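Local coordinates for protein chloramphenicol acetyltransferase (Aliivibrio fischeri, PDB 6PXA) that probably transfers the acetyl group of acetyl-CoA to chloramphenicol, as a member of the hexapeptide-repeat acyltransferases, at residues L193-N198 against E212-K217. Residues are numbered along the deposited sequence; the frame is centred on the assembly and turned at random.
Sequences LQHIKN and EQYFIK
Tyr214 reaches from helix 208-219 to helix 193-198 and places its phenol oxygen between His195 and Asn198, so that a single hydroxyl joins the two segments by two hydrogen bonds. The shorter runs between His195 ND1 and Tyr214 OH, 2.7 Å apart and nearly straight at 164°; either partner could supply the proton. The oxygen lies in the plane of the imidazole, at its ND1 edge. The two rings meet rim to rim, their planes 71° apart and their centroids separated by 5.6 Å, without stacking. From the following turn of the same helix, Asn198 ND2 donates to Tyr214 OH over 3.2 Å, with the hydroxyl almost exactly in the amide plane.

Tyr214 owes its reach to a chi1 of -177°, which sets CG anti to the backbone N and lets the ring span the gap, with OH arriving at His195 and Asn198, three residues apart on helix 193-198. The setting is the helical C-terminal part that follows the left-handed parallel beta-helix characteristic of hexapeptide-repeat acyltransferases. Here helices 193-198 and 208-219 pack at the surface, joined by the short helix 200-203, while Ile196, which points away from helix 208-219, and Leu193 pack on Phe108 of the second subunit.

The Asn198 amide is held at both ends. While its ND2 serves the phenol, its OD1 accepts a bond of 2.8 Å from Gln194 NE2, one turn back, which approaches from above the carbonyl plane; this second bond should limit rotation of the amide. Beyond these bonds, Asn198 CB lies against the hydroxyl end of the phenol, 4.0 Å from Tyr214 CZ. The His195 side chain also touches Asn218, farther along the helix that carries the tyrosine.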
loop_
_atom_site.group_PDB
_atom_site.type_symbol
_atom_site.label_atom_id
_atom_site.label_comp_id
_atom_site.label_asym_id
_atom_site.label_seq_id
_atom_site.Cartn_x
_atom_site.Cartn_y
_atom_site.Cartn_z
ATOM N N LEU B 193 -29.632 22.309 9.115
ATOM C CA LEU B 193 -29.615 21.640 7.818
ATOM C C LEU B 193 -30.274 22.488 6.738
ATOM O O LEU B 193 -29.823 22.493 5.589
ATOM C CB LEU B 193 -30.295 20.278 7.922
ATOM C CG LEU B 193 -30.723 19.590 6.625
ATOM C CD1 LEU B 193 -29.515 19.224 5.733
ATOM C CD2 LEU B 193 -31.550 18.356 6.951
ATOM N N GLN B 194 -31.331 23.231 7.083
ATOM C CA GLN B 194 -31.997 24.040 6.068
ATOM C C GLN B 194 -31.090 25.157 5.549
ATOM O O GLN B 194 -31.242 25.594 4.407
ATOM C CB GLN B 194 -33.309 24.619 6.623
ATOM C CG GLN B 194 -34.207 25.283 5.573
ATOM C CD GLN B 194 -34.590 24.351 4.423
ATOM O OE1 GLN B 194 -35.160 23.280 4.635
ATOM N NE2 GLN B 194 -34.268 24.759 3.199
ATOM N N HIS B 195 -30.143 25.631 6.359
ATOM C CA HIS B 195 -29.237 26.675 5.889
ATOM C C HIS B 195 -28.185 26.098 4.950
ATOM O O HIS B 195 -27.750 26.765 4.006
ATOM C CB HIS B 195 -28.561 27.370 7.071
ATOM C CG HIS B 195 -29.409 28.419 7.720
ATOM N ND1 HIS B 195 -29.945 29.479 7.018
ATOM C CD2 HIS B 195 -29.792 28.590 9.011
ATOM C CE1 HIS B 195 -30.634 30.248 7.845
ATOM N NE2 HIS B 195 -30.554 29.732 9.058
ATOM N N ILE B 196 -27.748 24.874 5.217
ATOM C CA ILE B 196 -26.845 24.197 4.294
ATOM C C ILE B 196 -27.556 23.920 2.982
ATOM O O ILE B 196 -27.002 24.147 1.900
ATOM C CB ILE B 196 -26.300 22.911 4.934
ATOM C CG1 ILE B 196 -25.535 23.268 6.215
ATOM C CG2 ILE B 196 -25.394 22.144 3.937
ATOM C CD1 ILE B 196 -24.964 22.094 6.980
ATOM N N LYS B 197 -28.788 23.421 3.054
ATOM C CA LYS B 197 -29.596 23.267 1.853
ATOM C C LYS B 197 -29.732 24.593 1.112
ATOM O O LYS B 197 -29.483 24.663 -0.100
ATOM C CB LYS B 197 -30.961 22.688 2.224
ATOM C CG LYS B 197 -30.851 21.303 2.842
ATOM C CD LYS B 197 -32.215 20.688 3.103
ATOM C CE LYS B 197 -32.973 20.461 1.812
ATOM N NZ LYS B 197 -34.223 19.683 2.032
ATOM N N ASN B 198 -30.079 25.668 1.836
ATOM C CA ASN B 198 -30.316 26.963 1.199
ATOM C C ASN B 198 -29.079 27.488 0.492
ATOM O O ASN B 198 -29.193 28.225 -0.493
ATOM C CB ASN B 198 -30.774 28.010 2.221
ATOM C CG ASN B 198 -32.182 27.778 2.708
ATOM O OD1 ASN B 198 -32.919 26.972 2.144
ATOM N ND2 ASN B 198 -32.571 28.492 3.760
ATOM N N GLU B 212 -19.734 33.630 3.033
ATOM C CA GLU B 212 -19.552 34.451 4.225
ATOM C C GLU B 212 -20.666 35.479 4.361
ATOM O O GLU B 212 -21.079 35.802 5.480
ATOM C CB GLU B 212 -18.188 35.141 4.182
ATOM C CG GLU B 212 -17.855 35.954 5.414
ATOM C CD GLU B 212 -16.688 36.903 5.206
ATOM O OE1 GLU B 212 -16.351 37.215 4.046
ATOM O OE2 GLU B 212 -16.114 37.357 6.216
ATOM N N GLN B 213 -21.168 36.004 3.239
ATOM C CA GLN B 213 -22.285 36.946 3.309
ATOM C C GLN B 213 -23.570 36.247 3.732
ATOM O O GLN B 213 -24.324 36.786 4.548
ATOM C CB GLN B 213 -22.490 37.662 1.972
ATOM C CG GLN B 213 -21.383 38.628 1.580
ATOM C CD GLN B 213 -21.205 39.778 2.558
ATOM O OE1 GLN B 213 -22.178 40.391 3.025
ATOM N NE2 GLN B 213 -19.949 40.088 2.866
ATOM N N TYR B 214 -23.841 35.052 3.197
ATOM C CA TYR B 214 -25.024 34.312 3.633
ATOM C C TYR B 214 -24.995 34.089 5.134
ATOM O O TYR B 214 -26.021 34.236 5.815
ATOM C CB TYR B 214 -25.144 32.962 2.909
ATOM C CG TYR B 214 -26.410 32.218 3.308
ATOM C CD1 TYR B 214 -26.437 31.371 4.418
ATOM C CD2 TYR B 214 -27.585 32.395 2.595
ATOM C CE1 TYR B 214 -27.606 30.720 4.791
ATOM C CE2 TYR B 214 -28.746 31.747 2.954
ATOM C CZ TYR B 214 -28.761 30.918 4.052
ATOM O OH TYR B 214 -29.943 30.291 4.396
ATOM N N PHE B 215 -23.825 33.726 5.664
ATOM C CA PHE B 215 -23.660 33.598 7.107
ATOM C C PHE B 215 -24.072 34.874 7.827
ATOM O O PHE B 215 -24.829 34.829 8.803
ATOM C CB PHE B 215 -22.209 33.250 7.435
ATOM C CG PHE B 215 -21.959 33.028 8.885
ATOM C CD1 PHE B 215 -22.246 31.802 9.465
ATOM C CD2 PHE B 215 -21.451 34.046 9.682
ATOM C CE1 PHE B 215 -22.025 31.592 10.797
ATOM C CE2 PHE B 215 -21.220 33.835 11.004
ATOM C CZ PHE B 215 -21.507 32.604 11.568
ATOM N N ILE B 216 -23.569 36.022 7.370
ATOM C CA ILE B 216 -23.816 37.272 8.085
ATOM C C ILE B 216 -25.308 37.588 8.117
ATOM O O ILE B 216 -25.837 38.050 9.137
ATOM C CB ILE B 216 -23.000 38.420 7.456
ATOM C CG1 ILE B 216 -21.499 38.135 7.576
ATOM C CG2 ILE B 216 -23.354 39.757 8.103
ATOM C CD1 ILE B 216 -20.618 39.059 6.747
ATOM N N LYS B 217 -26.017 37.321 7.012
ATOM C CA LYS B 217 -27.420 37.712 6.918
ATOM C C LYS B 217 -28.356 36.711 7.581
ATOM O O LYS B 217 -29.418 37.105 8.083
ATOM C CB LYS B 217 -27.834 37.888 5.454
ATOM C CG LYS B 217 -26.846 38.653 4.601
ATOM C CD LYS B 217 -26.908 40.138 4.831
ATOM C CE LYS B 217 -25.849 40.848 3.998
ATOM N NZ LYS B 217 -25.766 40.313 2.595
#